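Local structure of cerato-platanin-like protein (Moniliophthora perniciosa, 3SUK) at residues N57-F69 against I78-F90. The protein is a secreted fungal member of the cerato-platanin family, whose precise function is not established. Numbering follows the deposited sequence. Where two conformers were deposited one is given.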
ATOM      1  N   ASN A  57       2.502  16.055  -0.952  1.00 12.07           N
ATOM      2  CA  ASN A  57       1.767  16.609  -2.068  1.00 13.17           C
ATOM      3  C   ASN A  57       2.044  15.895  -3.378  1.00  8.06           C
ATOM      4  O   ASN A  57       1.844  16.417  -4.436  1.00 11.19           O
ATOM      5  CB  ASN A  57       1.955  18.148  -2.164  1.00 13.04           C
ATOM      6  CG  ASN A  57       0.909  18.798  -2.993  1.00 14.83           C
ATOM      7  OD1 ASN A  57      -0.218  18.381  -2.983  1.00 16.75           O
ATOM      8  ND2 ASN A  57       1.299  19.775  -3.779  1.00 18.40           N
ATOM      9  N   SER A  58       2.464  14.643  -3.294  1.00  9.71           N
ATOM     10  CA  SER A  58       2.737  13.923  -4.521  1.00  9.74           C
ATOM     11  C   SER A  58       1.424  13.689  -5.278  1.00  8.61           C
ATOM     12  O   SER A  58       0.456  13.328  -4.670  1.00  9.62           O
ATOM     13  CB  SER A  58       3.331  12.571  -4.176  1.00  8.95           C
ATOM     14  OG  SER A  58       3.354  11.776  -5.319  1.00 10.61           O
ATOM     15  N   PRO A  59       1.429  13.825  -6.595  1.00  9.90           N
ATOM     16  CA  PRO A  59       0.230  13.477  -7.354  1.00  9.36           C
ATOM     17  C   PRO A  59      -0.031  11.970  -7.349  1.00  8.30           C
ATOM     18  O   PRO A  59      -1.082  11.613  -7.764  1.00  9.92           O
ATOM     19  CB  PRO A  59       0.528  13.997  -8.755  1.00 11.11           C
ATOM     20  CG  PRO A  59       2.009  13.847  -8.855  1.00 13.86           C
ATOM     21  CD  PRO A  59       2.492  14.316  -7.502  1.00 11.34           C
ATOM     22  N   ALA A  60       0.907  11.158  -6.862  1.00  8.04           N
ATOM     23  CA  ALA A  60       0.725   9.714  -6.764  1.00  8.24           C
ATOM     24  C   ALA A  60       0.044   9.292  -5.437  1.00  8.45           C
ATOM     25  O   ALA A  60      -0.312   8.162  -5.261  1.00  8.24           O
ATOM     26  CB  ALA A  60       2.050   9.003  -6.954  1.00  9.21           C
ATOM     27  N   CYS A  61      -0.217  10.265  -4.575  1.00  8.09           N
ATOM     28  CA  CYS A  61      -0.987   9.993  -3.350  1.00  8.66           C
ATOM     29  C   CYS A  61      -2.370   9.467  -3.706  1.00  8.11           C
ATOM     30  O   CYS A  61      -3.109  10.110  -4.420  1.00  8.53           O
ATOM     31  CB  CYS A  61      -1.165  11.296  -2.506  1.00  7.48           C
ATOM     32  SG  CYS A  61       0.366  11.727  -1.570  1.00  9.99           S
ATOM     33  N   GLY A  62      -2.686   8.305  -3.168  1.00  8.23           N
ATOM     34  CA  GLY A  62      -3.950   7.653  -3.465  1.00  7.24           C
ATOM     35  C   GLY A  62      -3.929   6.679  -4.635  1.00  8.91           C
ATOM     36  O   GLY A  62      -4.903   6.031  -4.891  1.00 10.33           O
ATOM     37  N   ASN A  63      -2.780   6.486  -5.262  1.00  7.89           N
ATOM     38  CA  ASN A  63      -2.744   5.560  -6.362  1.00  8.07           C
ATOM     39  C   ASN A  63      -3.133   4.159  -5.935  1.00  6.56           C
ATOM     40  O   ASN A  63      -2.800   3.700  -4.890  1.00  7.13           O
ATOM     41  CB  ASN A  63      -1.381   5.529  -7.037  1.00 10.05           C
ATOM     42  CG  ASN A  63      -1.170   6.692  -8.017  1.00 10.70           C
ATOM     43  OD1 ASN A  63      -2.021   7.506  -8.222  1.00 11.21           O
ATOM     44  ND2 ASN A  63      -0.005   6.759  -8.534  1.00 12.30           N
ATOM     45  N   CYS A  64      -3.830   3.506  -6.836  1.00  7.64           N
ATOM     46  CA  CYS A  64      -4.359   2.182  -6.641  1.00  6.85           C
ATOM     47  C   CYS A  64      -3.588   1.202  -7.520  1.00  6.79           C
ATOM     48  O   CYS A  64      -3.491   1.402  -8.666  1.00  8.11           O
ATOM     49  CB  CYS A  64      -5.839   2.207  -7.066  1.00  9.89           C
ATOM     50  SG  CYS A  64      -6.730   0.632  -6.847  1.00  9.43           S
ATOM     51  N   TYR A  65      -3.059   0.160  -6.909  1.00  7.38           N
ATOM     52  CA  TYR A  65      -2.231  -0.817  -7.567  1.00  7.63           C
ATOM     53  C   TYR A  65      -2.767  -2.222  -7.375  1.00  9.52           C
ATOM     54  O   TYR A  65      -3.122  -2.607  -6.288  1.00 10.36           O
ATOM     55  CB  TYR A  65      -0.818  -0.769  -6.998  1.00  8.02           C
ATOM     56  CG  TYR A  65      -0.133   0.549  -7.159  1.00  7.92           C
ATOM     57  CD1 TYR A  65      -0.257   1.519  -6.188  1.00  7.68           C
ATOM     58  CD2 TYR A  65       0.647   0.825  -8.274  1.00  8.57           C
ATOM     59  CE1 TYR A  65       0.385   2.710  -6.303  1.00  7.56           C
ATOM     60  CE2 TYR A  65       1.271   2.032  -8.412  1.00  9.75           C
ATOM     61  CZ  TYR A  65       1.111   2.978  -7.443  1.00  9.74           C
ATOM     62  OH  TYR A  65       1.725   4.184  -7.569  1.00 11.93           O
ATOM     63  N   THR A  66      -2.762  -2.987  -8.442  1.00  8.59           N
ATOM     64  CA  THR A  66      -3.026  -4.407  -8.367  1.00  9.01           C
ATOM     65  C   THR A  66      -1.660  -5.040  -8.271  1.00  9.53           C
ATOM     66  O   THR A  66      -0.849  -4.918  -9.159  1.00  9.50           O
ATOM     67  CB  THR A  66      -3.765  -4.929  -9.599  1.00  9.30           C
ATOM     68  OG1 THR A  66      -5.063  -4.348  -9.628  1.00 11.08           O
ATOM     69  CG2 THR A  66      -3.917  -6.414  -9.525  1.00 11.31           C
ATOM     70  N   ILE A  67      -1.430  -5.694  -7.143  1.00  6.87           N
ATOM     71  CA  ILE A  67      -0.139  -6.293  -6.792  1.00  7.70           C
ATOM     72  C   ILE A  67      -0.320  -7.800  -6.800  1.00  7.80           C
ATOM     73  O   ILE A  67      -1.202  -8.298  -6.207  1.00  8.77           O
ATOM     74  CB  ILE A  67       0.361  -5.813  -5.407  1.00  6.45           C
ATOM     75  CG1 ILE A  67       0.495  -4.270  -5.359  1.00  9.23           C
ATOM     76  CG2 ILE A  67       1.726  -6.418  -5.082  1.00  9.23           C
ATOM     77  CD1 ILE A  67       0.784  -3.735  -4.047  1.00  8.16           C
ATOM     78  N   SER A  68       0.568  -8.491  -7.503  1.00  9.02           N
ATOM     79  CA  SER A  68       0.542  -9.936  -7.721  0.50  8.85           C
ATOM     80  C   SER A  68       1.832 -10.623  -7.281  1.00  9.04           C
ATOM     81  O   SER A  68       2.886 -10.092  -7.406  1.00  9.93           O
ATOM     82  CB  SER A  68       0.367 -10.241  -9.204  0.50 10.38           C
ATOM     83  OG  SER A  68      -0.829  -9.682  -9.636  0.50  9.47           O
ATOM     84  N   PHE A  69       1.683 -11.795  -6.692  1.00  7.79           N
ATOM     85  CA  PHE A  69       2.808 -12.628  -6.249  1.00  8.19           C
ATOM     86  C   PHE A  69       2.449 -14.093  -6.395  1.00  7.47           C
ATOM     87  O   PHE A  69       1.421 -14.495  -5.963  1.00  9.01           O
ATOM     88  CB  PHE A  69       3.179 -12.310  -4.805  1.00  9.12           C
ATOM     89  CG  PHE A  69       4.438 -12.981  -4.310  1.00  8.44           C
ATOM     90  CD1 PHE A  69       5.671 -12.737  -4.866  1.00 10.22           C
ATOM     91  CD2 PHE A  69       4.374 -13.792  -3.218  1.00  8.24           C
ATOM     92  CE1 PHE A  69       6.798 -13.366  -4.374  1.00  9.89           C
ATOM     93  CE2 PHE A  69       5.508 -14.370  -2.721  1.00 10.85           C
ATOM     94  CZ  PHE A  69       6.695 -14.161  -3.317  1.00 10.46           C
ATOM     95  N   ILE A  78      -3.908  -8.566  -4.872  1.00  7.96           N
ATOM     96  CA  ILE A  78      -4.712  -7.634  -4.104  1.00  7.85           C
ATOM     97  C   ILE A  78      -4.647  -6.264  -4.754  1.00  7.76           C
ATOM     98  O   ILE A  78      -3.736  -5.972  -5.480  1.00  7.80           O
ATOM     99  CB  ILE A  78      -4.253  -7.509  -2.617  1.00  9.20           C
ATOM    100  CG1 ILE A  78      -2.817  -6.967  -2.557  1.00  8.35           C
ATOM    101  CG2 ILE A  78      -4.388  -8.830  -1.902  1.00 11.07           C
ATOM    102  CD1 ILE A  78      -2.344  -6.608  -1.137  1.00  9.96           C
ATOM    103  N   ASN A  79      -5.663  -5.479  -4.468  1.00  7.84           N
ATOM    104  CA  ASN A  79      -5.677  -4.082  -4.781  1.00  8.01           C
ATOM    105  C   ASN A  79      -5.360  -3.238  -3.541  1.00  8.71           C
ATOM    106  O   ASN A  79      -5.859  -3.466  -2.490  1.00 10.94           O
ATOM    107  CB  ASN A  79      -7.037  -3.680  -5.355  1.00  8.84           C
ATOM    108  CG  ASN A  79      -7.401  -4.449  -6.635  1.00 10.87           C
ATOM    109  OD1 ASN A  79      -6.583  -4.828  -7.398  1.00 11.82           O
ATOM    110  ND2 ASN A  79      -8.648  -4.719  -6.769  1.00 14.89           N
ATOM    111  N   LEU A  80      -4.454  -2.299  -3.719  1.00  7.06           N
ATOM    112  CA  LEU A  80      -3.829  -1.609  -2.616  1.00  7.58           C
ATOM    113  C   LEU A  80      -3.713  -0.123  -2.891  1.00  7.12           C
ATOM    114  O   LEU A  80      -3.383   0.267  -3.960  1.00  7.49           O
ATOM    115  CB  LEU A  80      -2.440  -2.222  -2.367  1.00  7.31           C
ATOM    116  CG  LEU A  80      -1.681  -1.579  -1.183  1.00  6.66           C
ATOM    117  CD1 LEU A  80      -1.037  -2.655  -0.297  1.00  8.61           C
ATOM    118  CD2 LEU A  80      -0.572  -0.626  -1.692  1.00  8.51           C
ATOM    119  N   VAL A  81      -3.937   0.700  -1.873  1.00  7.72           N
ATOM    120  CA  VAL A  81      -3.798   2.154  -2.008  1.00  7.12           C
ATOM    121  C   VAL A  81      -2.494   2.608  -1.393  1.00  5.64           C
ATOM    122  O   VAL A  81      -2.213   2.316  -0.296  1.00  7.12           O
ATOM    123  CB  VAL A  81      -4.983   2.926  -1.324  1.00  6.55           C
ATOM    124  CG1 VAL A  81      -4.778   4.466  -1.401  1.00  8.81           C
ATOM    125  CG2 VAL A  81      -6.330   2.528  -2.013  1.00  8.68           C
ATOM    126  N   ALA A  82      -1.772   3.392  -2.156  1.00  6.46           N
ATOM    127  CA  ALA A  82      -0.541   3.998  -1.672  1.00  7.17           C
ATOM    128  C   ALA A  82      -0.811   5.353  -1.033  1.00  7.40           C
ATOM    129  O   ALA A  82      -1.414   6.170  -1.607  1.00  7.73           O
ATOM    130  CB  ALA A  82       0.473   4.082  -2.819  1.00  9.15           C
ATOM    131  N   ILE A  83      -0.361   5.472   0.199  1.00  8.45           N
ATOM    132  CA  ILE A  83      -0.594   6.665   1.016  1.00  9.55           C
ATOM    133  C   ILE A  83       0.649   7.361   1.605  1.00  9.34           C
ATOM    134  O   ILE A  83       0.519   8.251   2.397  1.00 10.04           O
ATOM    135  CB  ILE A  83      -1.558   6.298   2.179  1.00  9.89           C
ATOM    136  CG1 ILE A  83      -0.897   5.360   3.204  1.00 10.78           C
ATOM    137  CG2 ILE A  83      -2.856   5.693   1.609  1.00  8.88           C
ATOM    138  CD1 ILE A  83      -1.665   5.182   4.491  1.00 14.89           C
ATOM    139  N   ASP A  84       1.831   6.862   1.281  1.00  7.99           N
ATOM    140  CA  ASP A  84       3.045   7.339   1.950  1.00  8.95           C
ATOM    141  C   ASP A  84       4.213   7.079   1.003  1.00  8.30           C
ATOM    142  O   ASP A  84       4.068   6.346   0.071  1.00  9.26           O
ATOM    143  CB  ASP A  84       3.200   6.589   3.284  1.00  8.75           C
ATOM    144  CG  ASP A  84       4.147   7.260   4.297  1.00  8.84           C
ATOM    145  OD1 ASP A  84       4.613   8.345   4.038  1.00  9.99           O
ATOM    146  OD2 ASP A  84       4.356   6.590   5.312  1.00 10.65           O
ATOM    147  N   HIS A  85       5.331   7.719   1.279  1.00  9.06           N
ATOM    148  CA  HIS A  85       6.588   7.510   0.568  1.00  8.10           C
ATOM    149  C   HIS A  85       7.329   6.271   1.082  1.00  8.99           C
ATOM    150  O   HIS A  85       7.452   6.121   2.215  1.00 10.80           O
ATOM    151  CB  HIS A  85       7.486   8.762   0.757  1.00 10.90           C
ATOM    152  CG  HIS A  85       8.909   8.564   0.299  1.00  9.11           C
ATOM    153  ND1 HIS A  85       9.266   8.518  -1.023  1.00 11.19           N
ATOM    154  CD2 HIS A  85      10.043   8.350   0.995  1.00 14.65           C
ATOM    155  CE1 HIS A  85      10.564   8.321  -1.124  1.00 13.85           C
ATOM    156  NE2 HIS A  85      11.057   8.228   0.087  1.00 13.61           N
ATOM    157  N   ALA A  86       7.860   5.473   0.158  1.00  9.76           N
ATOM    158  CA  ALA A  86       8.797   4.385   0.461  1.00  9.20           C
ATOM    159  C   ALA A  86      10.067   4.682  -0.316  1.00 10.00           C
ATOM    160  O   ALA A  86      10.038   5.285  -1.339  1.00  9.95           O
ATOM    161  CB  ALA A  86       8.223   3.068   0.004  1.00  9.13           C
ATOM    162  N   GLY A  87      11.183   4.239   0.216  1.00 11.06           N
ATOM    163  CA  GLY A  87      12.442   4.371  -0.477  1.00 11.40           C
ATOM    164  C   GLY A  87      12.588   3.466  -1.682  1.00 12.26           C
ATOM    165  O   GLY A  87      13.341   3.745  -2.522  1.00 11.86           O
ATOM    166  N   ASN A  88      11.936   2.326  -1.687  1.00 11.03           N
ATOM    167  CA  ASN A  88      12.156   1.331  -2.738  1.00 12.07           C
ATOM    168  C   ASN A  88      10.969   0.362  -2.893  1.00  9.57           C
ATOM    169  O   ASN A  88      10.873  -0.559  -2.149  1.00 12.29           O
ATOM    170  CB  ASN A  88      13.453   0.565  -2.371  1.00 14.81           C
ATOM    171  CG  ASN A  88      13.780  -0.559  -3.278  1.00 12.98           C
ATOM    172  OD1 ASN A  88      13.460  -0.565  -4.404  1.00 16.15           O
ATOM    173  ND2 ASN A  88      14.534  -1.482  -2.756  1.00 17.58           N
ATOM    174  N   GLY A  89      10.164   0.540  -3.910  1.00  9.64           N
ATOM    175  CA  GLY A  89       8.938  -0.236  -4.057  1.00 10.12           C
ATOM    176  C   GLY A  89       7.885   0.006  -2.974  1.00  7.52           C
ATOM    177  O   GLY A  89       7.636   1.127  -2.638  1.00  8.85           O
ATOM    178  N   PHE A  90       7.327  -1.067  -2.445  1.00  8.53           N
ATOM    179  CA  PHE A  90       6.214  -0.949  -1.496  1.00  7.91           C
ATOM    180  C   PHE A  90       6.591  -1.358  -0.078  1.00  7.92           C
ATOM    181  O   PHE A  90       7.233  -2.357   0.134  1.00  8.12           O
ATOM    182  CB  PHE A  90       5.019  -1.861  -1.889  1.00  8.29           C
ATOM    183  CG  PHE A  90       4.332  -1.500  -3.173  1.00  8.67           C
ATOM    184  CD1 PHE A  90       3.407  -0.499  -3.189  1.00  8.98           C
ATOM    185  CD2 PHE A  90       4.534  -2.244  -4.333  1.00  9.54           C
ATOM    186  CE1 PHE A  90       2.769  -0.181  -4.338  1.00  8.59           C
ATOM    187  CE2 PHE A  90       3.886  -1.908  -5.499  1.00 11.20           C
ATOM    188  CZ  PHE A  90       2.981  -0.882  -5.460  1.00 10.26           C
TER
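An antiparallel beta hairpin of the double-psi beta barrel brings residues 64-69 against 78-83, and Tyr65 faces Leu80 in a hydrogen-bonded pair: Tyr65 N gives to Leu80 O at 3.0 Å, and Leu80 N returns a bond to Tyr65 O. Ile67 and Ile78 repeat this pairing. Before strand 64-69 begins, bonds to Ala82 carry the pairing back into the type II turn from Ala60 to Asn63: Ala82 N reaches Asn63 O and Gly62 N reaches Ala82 O, both at 2.9 Å; glycine suits the positive phi here, at which a CB would jam against the preceding carbonyl oxygen.

Tyr65, Ile67 and Leu80 share the apolar face of the hairpin, where Phe90 joins them after the chain has turned a corner at Asp84. Phe90 sets the CZ end of its ring edge against the face of Tyr65 in a T-shaped stack, planes at 76° and CZ 3.8 Å from Tyr65 CG. Tyr65 CG stands anti to its carbonyl carbon (chi1 -60°), which brings CE1 to 3.7 Å from the small methyl CB of Ala82, at the ring edge. Its hydroxyl is bonded to Asp52 and accepts an N-H from Asn63 ND2, lying in the plane of that amide, while Asn63 OD1 is held by Arg120. A leucine in place of Tyr65 would probably leave the edge of Phe90 without its aromatic face and Asp52 without its hydroxyl mate.

Ile67, extended (chi2 172°), lays CD1 over the centre of the Phe90 ring, 3.8 Å from the centroid, a CH-pi contact; the same methyl touches Leu80 CB at 3.9 Å.

On the other face polar residues fit the partly exposed position: Thr66 and Asn79 lie alongside each other, and Thr66 OG1 donates to Asn79 OD1 at 2.7 Å. Further along, the Cys64-Cys123 disulfide ties the hairpin to the chain's C-terminal end.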